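Local coordinates for SH2 domain-containing protein 3C (Homo sapiens, PDB 3T6G) that acts as an adapter in integrin-linked adhesion and migration signalling, its C-terminal Cdc25-homology domain being unfit for canonical nucleotide exchange and in a closed form required for binding BCAR1, at residues A[81-85]-A[253-257]; A[102-107]-A[146-150]; A[131-135]-A[151-155]; A[140-146]-A[203-208]. The protein carries 2 engineered substitutions. One frame throughout, in Å; residues are numbered along the deposited sequence.

Contact 1. Residues A[81-85]-A[253-257]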
loop_
_atom_site.group_PDB
_atom_site.type_symbol
_atom_site.label_atom_id
_atom_site.label_comp_id
_atom_site.label_asym_id
_atom_site.label_seq_id
_atom_site.Cartn_x
_atom_site.Cartn_y
_atom_site.Cartn_z
ATOM N N ARG A 81 -11.544 -11.155 8.435
ATOM C CA ARG A 81 -11.269 -12.227 7.484
ATOM C C ARG A 81 -10.022 -12.004 6.610
ATOM O O ARG A 81 -9.214 -12.909 6.454
ATOM C CB ARG A 81 -12.488 -12.482 6.596
ATOM C CG ARG A 81 -13.570 -13.293 7.270
ATOM C CD ARG A 81 -14.762 -13.531 6.355
ATOM N NE ARG A 81 -15.614 -14.612 6.856
ATOM C CZ ARG A 81 -16.398 -14.532 7.934
ATOM N NH1 ARG A 81 -16.448 -13.414 8.654
ATOM N NH2 ARG A 81 -17.131 -15.579 8.298
ATOM N N TRP A 82 -9.857 -10.809 6.056
ATOM C CA TRP A 82 -8.847 -10.578 5.009
ATOM C C TRP A 82 -7.852 -9.455 5.303
ATOM O O TRP A 82 -8.193 -8.451 5.932
ATOM C CB TRP A 82 -9.567 -10.270 3.711
ATOM C CG TRP A 82 -10.519 -11.351 3.337
ATOM C CD1 TRP A 82 -11.881 -11.246 3.196
ATOM C CD2 TRP A 82 -10.190 -12.720 3.063
ATOM N NE1 TRP A 82 -12.418 -12.465 2.851
ATOM C CE2 TRP A 82 -11.403 -13.388 2.761
ATOM C CE3 TRP A 82 -8.991 -13.440 3.034
ATOM C CZ2 TRP A 82 -11.451 -14.741 2.440
ATOM C CZ3 TRP A 82 -9.033 -14.790 2.696
ATOM C CH2 TRP A 82 -10.258 -15.428 2.410
ATOM N N GLY A 83 -6.617 -9.628 4.850
ATOM C CA GLY A 83 -5.582 -8.615 5.023
ATOM C C GLY A 83 -5.975 -7.288 4.389
ATOM O O GLY A 83 -5.525 -6.229 4.811
ATOM N N MET A 84 -6.825 -7.341 3.371
ATOM C CA MET A 84 -7.253 -6.124 2.724
ATOM C C MET A 84 -8.018 -5.291 3.716
ATOM O O MET A 84 -7.859 -4.066 3.757
ATOM C CB MET A 84 -8.113 -6.409 1.488
ATOM C CG MET A 84 -7.339 -6.905 0.247
ATOM S SD MET A 84 -5.968 -5.840 -0.292
ATOM C CE MET A 84 -4.610 -6.546 0.612
ATOM N N GLU A 85 -8.858 -5.959 4.504
ATOM C CA GLU A 85 -9.627 -5.301 5.557
ATOM C C GLU A 85 -8.693 -4.867 6.666
ATOM O O GLU A 85 -8.761 -3.736 7.145
ATOM C CB GLU A 85 -10.702 -6.226 6.101
ATOM C CG GLU A 85 -11.452 -5.666 7.280
ATOM C CD GLU A 85 -12.848 -6.257 7.393
ATOM O OE1 GLU A 85 -13.150 -7.173 6.593
ATOM O OE2 GLU A 85 -13.638 -5.809 8.262
ATOM N N GLY A 253 -12.500 -8.202 0.226
ATOM C CA GLY A 253 -11.435 -9.136 0.556
ATOM C C GLY A 253 -11.656 -10.569 0.075
ATOM O O GLY A 253 -10.700 -11.271 -0.265
ATOM N N GLY A 254 -12.918 -10.996 0.070
ATOM C CA GLY A 254 -13.299 -12.330 -0.337
ATOM C C GLY A 254 -13.317 -12.514 -1.837
ATOM O O GLY A 254 -13.209 -13.638 -2.334
ATOM N N LEU A 255 -13.444 -11.409 -2.565
ATOM C CA LEU A 255 -13.427 -11.467 -4.018
ATOM C C LEU A 255 -11.990 -11.602 -4.513
ATOM O O LEU A 255 -11.705 -12.382 -5.418
ATOM C CB LEU A 255 -14.095 -10.240 -4.641
ATOM C CG LEU A 255 -14.022 -10.239 -6.178
ATOM C CD1 LEU A 255 -15.004 -11.251 -6.734
ATOM C CD2 LEU A 255 -14.289 -8.863 -6.777
ATOM N N TYR A 256 -11.082 -10.848 -3.914
ATOM C CA TYR A 256 -9.694 -10.925 -4.323
ATOM C C TYR A 256 -9.113 -12.314 -4.022
ATOM O O TYR A 256 -8.343 -12.859 -4.823
ATOM C CB TYR A 256 -8.865 -9.814 -3.669
ATOM C CG TYR A 256 -9.467 -8.445 -3.865
ATOM C CD1 TYR A 256 -9.703 -7.961 -5.140
ATOM C CD2 TYR A 256 -9.810 -7.636 -2.775
ATOM C CE1 TYR A 256 -10.248 -6.724 -5.343
ATOM C CE2 TYR A 256 -10.363 -6.378 -2.974
ATOM C CZ TYR A 256 -10.577 -5.929 -4.261
ATOM O OH TYR A 256 -11.129 -4.695 -4.494
ATOM N N HIS A 257 -9.485 -12.877 -2.873
ATOM C CA HIS A 257 -9.013 -14.200 -2.489
ATOM C C HIS A 257 -9.467 -15.225 -3.528
ATOM O O HIS A 257 -8.646 -15.969 -4.085
ATOM C CB HIS A 257 -9.543 -14.576 -1.112
ATOM C CG HIS A 257 -9.539 -16.051 -0.844
ATOM N ND1 HIS A 257 -8.395 -16.747 -0.503
ATOM C CD2 HIS A 257 -10.546 -16.957 -0.857
ATOM C CE1 HIS A 257 -8.700 -18.024 -0.320
ATOM N NE2 HIS A 257 -9.994 -18.178 -0.535
#

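Contact 2. Residues A[102-107]-A[146-150]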
loop_
_atom_site.group_PDB
_atom_site.type_symbol
_atom_site.label_atom_id
_atom_site.label_comp_id
_atom_site.label_asym_id
_atom_site.label_seq_id
_atom_site.Cartn_x
_atom_site.Cartn_y
_atom_site.Cartn_z
ATOM N N ARG A 102 8.111 -4.483 1.465
ATOM C CA ARG A 102 8.076 -5.413 0.354
ATOM C C ARG A 102 8.168 -4.643 -0.949
ATOM O O ARG A 102 9.037 -4.912 -1.783
ATOM C CB ARG A 102 6.811 -6.281 0.362
ATOM C CG ARG A 102 6.922 -7.492 -0.586
ATOM C CD ARG A 102 5.695 -8.403 -0.574
ATOM N NE ARG A 102 5.623 -9.216 -1.783
ATOM C CZ ARG A 102 6.507 -10.166 -2.101
ATOM N NH1 ARG A 102 7.541 -10.443 -1.306
ATOM N NH2 ARG A 102 6.358 -10.852 -3.219
ATOM N N PHE A 103 7.245 -3.700 -1.104
ATOM C CA PHE A 103 7.162 -2.825 -2.265
ATOM C C PHE A 103 8.511 -2.174 -2.629
ATOM O O PHE A 103 9.075 -2.448 -3.704
ATOM C CB PHE A 103 6.110 -1.756 -1.999
ATOM C CG PHE A 103 5.744 -0.933 -3.203
ATOM C CD1 PHE A 103 4.730 -1.343 -4.060
ATOM C CD2 PHE A 103 6.384 0.268 -3.458
ATOM C CE1 PHE A 103 4.372 -0.578 -5.153
ATOM C CE2 PHE A 103 6.023 1.044 -4.557
ATOM C CZ PHE A 103 5.015 0.621 -5.401
ATOM N N HIS A 104 9.050 -1.328 -1.756
ATOM C CA HIS A 104 10.278 -0.672 -2.160
ATOM C C HIS A 104 11.452 -1.625 -2.338
ATOM O O HIS A 104 12.281 -1.438 -3.225
ATOM C CB HIS A 104 10.675 0.518 -1.284
ATOM C CG HIS A 104 11.700 1.400 -1.943
ATOM N ND1 HIS A 104 11.551 1.874 -3.233
ATOM C CD2 HIS A 104 12.909 1.845 -1.519
ATOM C CE1 HIS A 104 12.609 2.593 -3.562
ATOM N NE2 HIS A 104 13.446 2.595 -2.540
ATOM N N THR A 105 11.533 -2.636 -1.486
ATOM C CA THR A 105 12.636 -3.577 -1.559
ATOM C C THR A 105 12.627 -4.410 -2.858
ATOM O O THR A 105 13.672 -4.689 -3.439
ATOM C CB THR A 105 12.680 -4.423 -0.319
ATOM O OG1 THR A 105 13.149 -3.595 0.738
ATOM C CG2 THR A 105 13.640 -5.612 -0.473
ATOM N N MET A 106 11.435 -4.766 -3.310
ATOM C CA MET A 106 11.239 -5.397 -4.601
ATOM C C MET A 106 11.782 -4.501 -5.730
ATOM O O MET A 106 12.602 -4.951 -6.535
ATOM C CB MET A 106 9.744 -5.664 -4.781
ATOM C CG MET A 106 9.299 -6.181 -6.142
ATOM S SD MET A 106 9.723 -7.907 -6.398
ATOM C CE MET A 106 9.443 -8.678 -4.799
ATOM N N SER A 107 11.326 -3.248 -5.788
ATOM C CA SER A 107 11.788 -2.276 -6.803
ATOM C C SER A 107 13.311 -2.201 -6.855
ATOM O O SER A 107 13.917 -2.216 -7.929
ATOM C CB SER A 107 11.216 -0.896 -6.525
ATOM O OG SER A 107 9.811 -0.908 -6.684
ATOM N N PHE A 146 -0.329 -4.396 -6.932
ATOM C CA PHE A 146 0.753 -4.188 -5.972
ATOM C C PHE A 146 2.118 -4.294 -6.666
ATOM O O PHE A 146 2.841 -3.304 -6.776
ATOM C CB PHE A 146 0.619 -5.169 -4.794
ATOM C CG PHE A 146 1.787 -5.137 -3.819
ATOM C CD1 PHE A 146 1.844 -4.213 -2.810
ATOM C CD2 PHE A 146 2.807 -6.046 -3.915
ATOM C CE1 PHE A 146 2.894 -4.193 -1.930
ATOM C CE2 PHE A 146 3.857 -6.026 -3.030
ATOM C CZ PHE A 146 3.908 -5.102 -2.045
ATOM N N SER A 147 2.461 -5.483 -7.157
ATOM C CA SER A 147 3.745 -5.674 -7.851
ATOM C C SER A 147 3.851 -4.985 -9.218
ATOM O O SER A 147 4.934 -4.577 -9.630
ATOM C CB SER A 147 4.131 -7.154 -7.928
ATOM O OG SER A 147 4.801 -7.520 -6.718
ATOM N N PHE A 148 2.730 -4.846 -9.909
ATOM C CA PHE A 148 2.684 -3.976 -11.067
ATOM C C PHE A 148 3.337 -2.625 -10.749
ATOM O O PHE A 148 4.205 -2.166 -11.475
ATOM C CB PHE A 148 1.247 -3.759 -11.503
ATOM C CG PHE A 148 1.083 -2.616 -12.463
ATOM C CD1 PHE A 148 1.653 -2.674 -13.732
ATOM C CD2 PHE A 148 0.348 -1.479 -12.104
ATOM C CE1 PHE A 148 1.511 -1.623 -14.626
ATOM C CE2 PHE A 148 0.189 -0.405 -13.000
ATOM C CZ PHE A 148 0.781 -0.477 -14.264
ATOM N N ALA A 149 2.935 -2.005 -9.643
ATOM C CA ALA A 149 3.434 -0.675 -9.289
ATOM C C ALA A 149 4.835 -0.752 -8.719
ATOM O O ALA A 149 5.610 0.193 -8.828
ATOM C CB ALA A 149 2.493 0.014 -8.287
ATOM N N ALA A 150 5.155 -1.868 -8.075
ATOM C CA ALA A 150 6.512 -2.059 -7.603
ATOM C C ALA A 150 7.464 -2.213 -8.811
ATOM O O ALA A 150 8.641 -1.848 -8.740
ATOM C CB ALA A 150 6.590 -3.282 -6.668
#

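Contact 3. Residues A[131-135]-A[151-155]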
loop_
_atom_site.group_PDB
_atom_site.type_symbol
_atom_site.label_atom_id
_atom_site.label_comp_id
_atom_site.label_asym_id
_atom_site.label_seq_id
_atom_site.Cartn_x
_atom_site.Cartn_y
_atom_site.Cartn_z
ATOM N N THR A 131 11.379 -6.587 -18.166
ATOM C CA THR A 131 10.802 -5.966 -16.980
ATOM C C THR A 131 9.445 -5.309 -17.288
ATOM O O THR A 131 8.494 -5.471 -16.540
ATOM C CB THR A 131 11.732 -4.931 -16.394
ATOM O OG1 THR A 131 12.999 -5.537 -16.135
ATOM C CG2 THR A 131 11.162 -4.421 -15.096
ATOM N N ILE A 132 9.360 -4.590 -18.402
ATOM C CA ILE A 132 8.104 -4.007 -18.878
ATOM C C ILE A 132 7.035 -5.056 -19.183
ATOM O O ILE A 132 5.870 -4.881 -18.830
ATOM C CB ILE A 132 8.356 -3.107 -20.132
ATOM C CG1 ILE A 132 9.033 -1.807 -19.713
ATOM C CG2 ILE A 132 7.061 -2.798 -20.906
ATOM C CD1 ILE A 132 9.859 -1.190 -20.827
ATOM N N GLN A 133 7.425 -6.132 -19.858
ATOM C CA GLN A 133 6.534 -7.262 -20.066
ATOM C C GLN A 133 6.037 -7.802 -18.706
ATOM O O GLN A 133 4.849 -8.092 -18.541
ATOM C CB GLN A 133 7.241 -8.364 -20.866
ATOM C CG GLN A 133 7.504 -8.036 -22.361
ATOM O OE1 GLN A 133 8.940 -9.964 -22.675
ATOM N NE2 GLN A 133 7.472 -9.493 -24.310
ATOM N N LEU A 134 6.933 -7.923 -17.729
ATOM C CA LEU A 134 6.502 -8.323 -16.394
ATOM C C LEU A 134 5.438 -7.357 -15.846
ATOM O O LEU A 134 4.427 -7.790 -15.289
ATOM C CB LEU A 134 7.677 -8.430 -15.410
ATOM C CG LEU A 134 7.246 -8.682 -13.951
ATOM C CD1 LEU A 134 6.193 -9.790 -13.875
ATOM C CD2 LEU A 134 8.424 -8.989 -12.996
ATOM N N ALA A 135 5.660 -6.054 -15.998
ATOM C CA ALA A 135 4.692 -5.087 -15.495
ATOM C C ALA A 135 3.380 -5.162 -16.263
ATOM O O ALA A 135 2.309 -4.998 -15.682
ATOM C CB ALA A 135 5.252 -3.680 -15.514
ATOM N N VAL A 151 6.947 -2.733 -9.926
ATOM C CA VAL A 151 7.790 -2.985 -11.083
ATOM C C VAL A 151 8.024 -1.699 -11.869
ATOM O O VAL A 151 9.171 -1.368 -12.176
ATOM C CB VAL A 151 7.245 -4.123 -11.975
ATOM C CG1 VAL A 151 7.869 -4.060 -13.362
ATOM C CG2 VAL A 151 7.501 -5.510 -11.298
ATOM N N MET A 152 6.935 -1.002 -12.192
ATOM C CA MET A 152 6.960 0.397 -12.635
ATOM C C MET A 152 7.809 1.294 -11.714
ATOM O O MET A 152 8.561 2.135 -12.184
ATOM C CB MET A 152 5.534 0.941 -12.698
ATOM C CG MET A 152 4.623 0.118 -13.605
ATOM S SD MET A 152 4.995 0.406 -15.349
ATOM C CE MET A 152 4.770 2.177 -15.418
ATOM N N GLY A 153 7.697 1.113 -10.406
ATOM C CA GLY A 153 8.593 1.793 -9.492
ATOM C C GLY A 153 10.054 1.576 -9.848
ATOM O O GLY A 153 10.842 2.510 -9.841
ATOM N N ALA A 154 10.426 0.342 -10.170
ATOM C CA ALA A 154 11.800 0.041 -10.608
ATOM C C ALA A 154 12.192 0.792 -11.907
ATOM O O ALA A 154 13.281 1.368 -12.011
ATOM C CB ALA A 154 11.951 -1.430 -10.818
ATOM N N LEU A 155 11.278 0.773 -12.873
ATOM C CA LEU A 155 11.509 1.287 -14.205
ATOM C C LEU A 155 11.616 2.793 -14.190
ATOM O O LEU A 155 11.984 3.396 -15.182
ATOM C CB LEU A 155 10.365 0.857 -15.130
ATOM C CG LEU A 155 10.328 -0.656 -15.383
ATOM C CD1 LEU A 155 9.101 -1.023 -16.179
ATOM C CD2 LEU A 155 11.598 -1.126 -16.106
#

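Contact 4. Residues A[140-146]-A[203-208]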
loop_
_atom_site.group_PDB
_atom_site.type_symbol
_atom_site.label_atom_id
_atom_site.label_comp_id
_atom_site.label_asym_id
_atom_site.label_seq_id
_atom_site.Cartn_x
_atom_site.Cartn_y
_atom_site.Cartn_z
ATOM N N GLY A 140 -2.241 -7.034 -16.346
ATOM C CA GLY A 140 -3.290 -7.542 -17.210
ATOM C C GLY A 140 -3.660 -8.985 -16.970
ATOM O O GLY A 140 -4.824 -9.316 -16.799
ATOM N N THR A 141 -2.668 -9.858 -16.976
ATOM C CA THR A 141 -2.925 -11.269 -16.761
ATOM C C THR A 141 -3.247 -11.534 -15.287
ATOM O O THR A 141 -4.277 -12.130 -14.962
ATOM C CB THR A 141 -1.719 -12.120 -17.200
ATOM O OG1 THR A 141 -1.477 -11.911 -18.591
ATOM C CG2 THR A 141 -2.010 -13.567 -16.992
ATOM N N MET A 142 -2.371 -11.065 -14.404
ATOM C CA MET A 142 -2.492 -11.319 -12.973
ATOM C C MET A 142 -3.430 -10.387 -12.198
ATOM O O MET A 142 -3.808 -10.704 -11.073
ATOM C CB MET A 142 -1.108 -11.261 -12.322
ATOM C CG MET A 142 -0.163 -12.350 -12.785
ATOM S SD MET A 142 -1.073 -13.821 -13.262
ATOM C CE MET A 142 -1.270 -14.565 -11.654
ATOM N N GLY A 143 -3.779 -9.233 -12.772
ATOM C CA GLY A 143 -4.534 -8.214 -12.046
ATOM C C GLY A 143 -3.962 -7.966 -10.652
ATOM O O GLY A 143 -4.691 -7.932 -9.670
ATOM N N ASN A 144 -2.640 -7.837 -10.576
ATOM C CA ASN A 144 -1.930 -7.610 -9.329
ATOM C C ASN A 144 -1.348 -6.194 -9.323
ATOM O O ASN A 144 -0.222 -5.993 -9.783
ATOM C CB ASN A 144 -0.814 -8.671 -9.151
ATOM C CG ASN A 144 0.050 -8.393 -7.951
ATOM O OD1 ASN A 144 -0.257 -7.485 -7.170
ATOM N ND2 ASN A 144 1.141 -9.148 -7.789
ATOM N N MET A 145 -2.117 -5.215 -8.821
ATOM C CA MET A 145 -1.699 -3.805 -8.837
ATOM C C MET A 145 -0.501 -3.554 -7.936
ATOM O O MET A 145 0.243 -2.601 -8.125
ATOM C CB MET A 145 -2.822 -2.864 -8.396
ATOM C CG MET A 145 -4.093 -2.876 -9.218
ATOM S SD MET A 145 -3.818 -2.677 -10.998
ATOM C CE MET A 145 -3.155 -4.286 -11.423
ATOM N N PHE A 146 -0.329 -4.396 -6.932
ATOM C CA PHE A 146 0.753 -4.188 -5.972
ATOM C C PHE A 146 2.118 -4.294 -6.666
ATOM O O PHE A 146 2.841 -3.304 -6.776
ATOM C CB PHE A 146 0.619 -5.169 -4.794
ATOM C CG PHE A 146 1.787 -5.137 -3.819
ATOM C CD1 PHE A 146 1.844 -4.213 -2.810
ATOM C CD2 PHE A 146 2.807 -6.046 -3.915
ATOM C CE1 PHE A 146 2.894 -4.193 -1.930
ATOM C CE2 PHE A 146 3.857 -6.026 -3.030
ATOM C CZ PHE A 146 3.908 -5.102 -2.045
ATOM N N ASN A 203 -11.305 -9.036 -12.522
ATOM C CA ASN A 203 -10.001 -9.631 -12.810
ATOM C C ASN A 203 -9.000 -9.334 -11.722
ATOM O O ASN A 203 -7.849 -9.760 -11.801
ATOM C CB ASN A 203 -9.441 -9.168 -14.166
ATOM C CG ASN A 203 -8.168 -9.929 -14.576
ATOM O OD1 ASN A 203 -8.229 -11.094 -14.969
ATOM N ND2 ASN A 203 -7.017 -9.262 -14.488
ATOM N N THR A 204 -9.440 -8.625 -10.689
ATOM C CA THR A 204 -8.520 -8.167 -9.656
ATOM C C THR A 204 -8.229 -9.209 -8.590
ATOM O O THR A 204 -9.095 -9.996 -8.187
ATOM C CB THR A 204 -9.024 -6.886 -8.985
ATOM O OG1 THR A 204 -9.360 -5.930 -9.998
ATOM C CG2 THR A 204 -7.957 -6.302 -8.094
ATOM N N THR A 205 -7.014 -9.124 -8.077
ATOM C CA THR A 205 -6.392 -10.184 -7.338
ATOM C C THR A 205 -5.629 -9.512 -6.234
ATOM O O THR A 205 -5.389 -10.082 -5.176
ATOM C CB THR A 205 -5.405 -10.899 -8.306
ATOM O OG1 THR A 205 -5.779 -12.277 -8.499
ATOM C CG2 THR A 205 -3.975 -10.770 -7.836
ATOM N N PHE A 206 -5.239 -8.273 -6.489
ATOM C CA PHE A 206 -4.559 -7.467 -5.496
ATOM C C PHE A 206 -4.692 -6.002 -5.889
ATOM O O PHE A 206 -3.946 -5.514 -6.726
ATOM C CB PHE A 206 -3.103 -7.866 -5.428
ATOM C CG PHE A 206 -2.395 -7.342 -4.229
ATOM C CD1 PHE A 206 -1.311 -8.013 -3.712
ATOM C CD2 PHE A 206 -2.831 -6.195 -3.604
ATOM C CE1 PHE A 206 -0.661 -7.549 -2.604
ATOM C CE2 PHE A 206 -2.176 -5.715 -2.498
ATOM C CZ PHE A 206 -1.086 -6.385 -2.004
ATOM N N PRO A 207 -5.635 -5.290 -5.258
ATOM C CA PRO A 207 -6.069 -3.953 -5.665
ATOM C C PRO A 207 -4.979 -2.939 -5.383
ATOM O O PRO A 207 -3.972 -3.257 -4.723
ATOM C CB PRO A 207 -7.230 -3.685 -4.725
ATOM C CG PRO A 207 -6.764 -4.339 -3.445
ATOM C CD PRO A 207 -6.092 -5.614 -3.894
ATOM N N HIS A 208 -5.178 -1.720 -5.871
ATOM C CA HIS A 208 -4.202 -0.663 -5.649
ATOM C C HIS A 208 -4.391 -0.098 -4.221
ATOM O O HIS A 208 -5.389 0.562 -3.933
ATOM C CB HIS A 208 -4.352 0.413 -6.746
ATOM C CG HIS A 208 -3.257 1.431 -6.756
ATOM N ND1 HIS A 208 -1.937 1.105 -6.551
ATOM C CD2 HIS A 208 -3.290 2.777 -6.934
ATOM C CE1 HIS A 208 -1.197 2.203 -6.603
ATOM N NE2 HIS A 208 -1.995 3.229 -6.836
HETATM O O HOH W 1 -0.306 -1.021 -6.079
#

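Contact 1. Residues A[81-85]-A[253-257]
The backbones of Trp-82 and Gly-253 meet where two helices begin, their CA atoms 5.3 Å apart. Trp-82 N-caps helix 83-86, its carbonyl O taking a weak bond from Glu-85 N, while Gly-253 opens helix 253-263 and receives His-257 N. With CG anti to the carbonyl carbon (chi1 -56°), Trp-82 lays its indole over the start of helix 253-263, and since Gly-253 has no side chain, Trp-82 CD1 comes to 3.2 Å from Gly-253 C. Trp-82 NE1 is as near Gly-254 N, but both are donors. The same indole face meets His-257; Arg-81 CB lies over the opposite face. The imidazole and the six-membered ring form an offset stack, centroids 4.6 Å apart and planes at 24°, and His-257 CB adds a CH-pi contact. The bond from His-257 ND1 to Ile-67 O helps fix the imidazole's rotation. On the other side of Gly-253 from the stack, Met-84 CG touches Tyr-256 CD2 at 4.0 Å, the side chains crossing roughly at right angles; Tyr-256, probably a phosphorylation site, is unmodified here. Thus the short helix 83-86 meets the first turn of helix 253-263, a loop adding Leu-201 on Tyr-256 and Pro-207 on Met-84.

Contact 2. Residues A[102-107]-A[146-150]
Phe-103 is the bump of this contact, and its hollow is lined by Phe-146, Ala-149 and Ala-150, one turn of the opposing helix. The segment axes approach to 9.3 Å and cross at -45°. With CG anti to the backbone N (chi1 -170°), the Phe-103 side chain reaches across between the helices, so that its edge is presented to the face of Phe-146. This T-shaped pair has centroids 5.7 Å apart and planes at 68°. Ala-149 CB fits against the ring edge, 3.7 Å from Phe-103 CE1, whereas Ala-150 CB covers a face as a CH-pi donor, 4.1 Å from the ring centroid. Met-106 CG closes in on that same methyl group. On its other flank Phe-146 is met by the extended Arg-102 chain, whose CD lies 3.9 Å from Phe-146 CE2; the guanidinium beyond is held by a salt bridge to Asp-61 and by Phe-277 O. Where the CA atoms come nearest, small residues allow a polar link: Ser-107 OG donates to a lone pair of Ala-150 O, in the carbonyl plane, though its very short modelled length is doubtful. The pair lies near the centre of the chain, joining helix 93-115 to helix 145-155, with helices 50-64 and 121-140 packed on the latter.

Contact 3. Residues A[131-135]-A[151-155]
Thr-131 meets both Val-151 and Leu-155, one turn apart on the facing helix, and begins a largely apolar seam. The segments run antiparallel, 150° between their directions, with axes 9.6 Å apart at closest approach. The threonine divides its labour. With OG1 beside the backbone N (chi1 -55°), the methyl CG2 is left anti to that N and turns to the other helix, where it lies 3.5 Å from Leu-155 CD2 and 3.7 Å from Val-151 CG1; the hydroxyl OG1 is hydrogen-bonded back to Leu-127 O of its own helix, so the polar atom is satisfied without intruding on the seam. Ile-132 takes the other branch of the same leucine: Ile-132 CG1 touches Leu-155 CD1 at 3.6 Å, the two side chains meeting at roughly a right angle. Leu-155 is thereby forked, CD2 packing mainly on Thr-131 and CD1 on Ile-132. Farther along, Val-151 is the centre: CG2 faces Leu-134, with Leu-134 CD2 at 4.0 Å from it, while CG1, already against Thr-131, also takes Ala-135 CB, at 3.4 Å. This close fit lies where the backbones are nearest, the CA atoms of Ala-135 and Val-151 being 5.8 Å apart. Ala-135 CB also lies beside the sulfur of Met-152, 4.1 Å from SD, reached through a bent chain. The seam holds together two consecutive helices, 121-140 and 145-155, as an antiparallel pair. Leu-110 and Ile-114 of helix 93-115 pack against it, Ala-54 of helix 50-64 touches Leu-134, and helix 175-193 covers Met-152 and Leu-155 through Tyr-181.

Contact 4. Residues A[140-146]-A[203-208]
The ring of Phe-206 packs against CB of Phe-146 and beside the amide of Asn-144, and its backbone joins the tightest part of this contact. The N-H groups of Phe-206 and Thr-205 both bond to Gly-143 O, the former at 3.2 Å and in the carbonyl plane, the latter weakly. In return, Met-145 N donates to Phe-206 O at 2.8 Å, nearly along the carbonyl direction. Together these make a single bridge of Asn-144 with Phe-206. Gly-143, with its positive phi, turns the chain out of one helix before the next starts. Phe-146 CB sits over the centre of the Phe-206 ring, 3.4 Å from the centroid, whereas the two near-parallel rings are slid apart and barely overlap. With CG anti to the backbone N (chi1 174°), the Asn-144 amide lies nearly parallel to the Phe-206 ring (8°); OD1 caps the new helix through weak bonds from Phe-146 N and Ser-147 N, and ND2 is held by Asp-61 and Thr-58. At the His-208 end, Met-145 CB packs 3.6 Å from His-208 N, beside a water bridging Met-145 O, weakly, and His-208 ND1; His-208 NE2 bonds to Asn-193. The Gly-140 end is looser and more exposed: Gly-140 O accepts a weak bond from Asn-203 ND2. Backbone and amide groups thus fix the start of helix 145-155 against the irregular 203-208 segment, and the neighbouring aromatic packing probably helps to keep them from solvent.

In the fold
From the N terminus, contact 1 opens at 81-85 and closes only at 253-257, so the other three contacts nest within the long loop it spans. Inside it, helix 93-115 leads to helix 121-140 and then to helix 145-155, which serves as the hub: its first half closes contact 2, its second half contact 3, and the turn before it and its first residues open contact 4, which closes at 203-208. Contacts 2, 3 and 4 therefore cross one another pairwise along the chain. Phe-146 belongs to both contact 2 and contact 4, and Phe-148 touches Ala-135 between contacts 2 and 3. Pro-207 and Thr-204 pack on Met-84 and Tyr-256, linking the hub to contact 1 within one Ras-GEF domain.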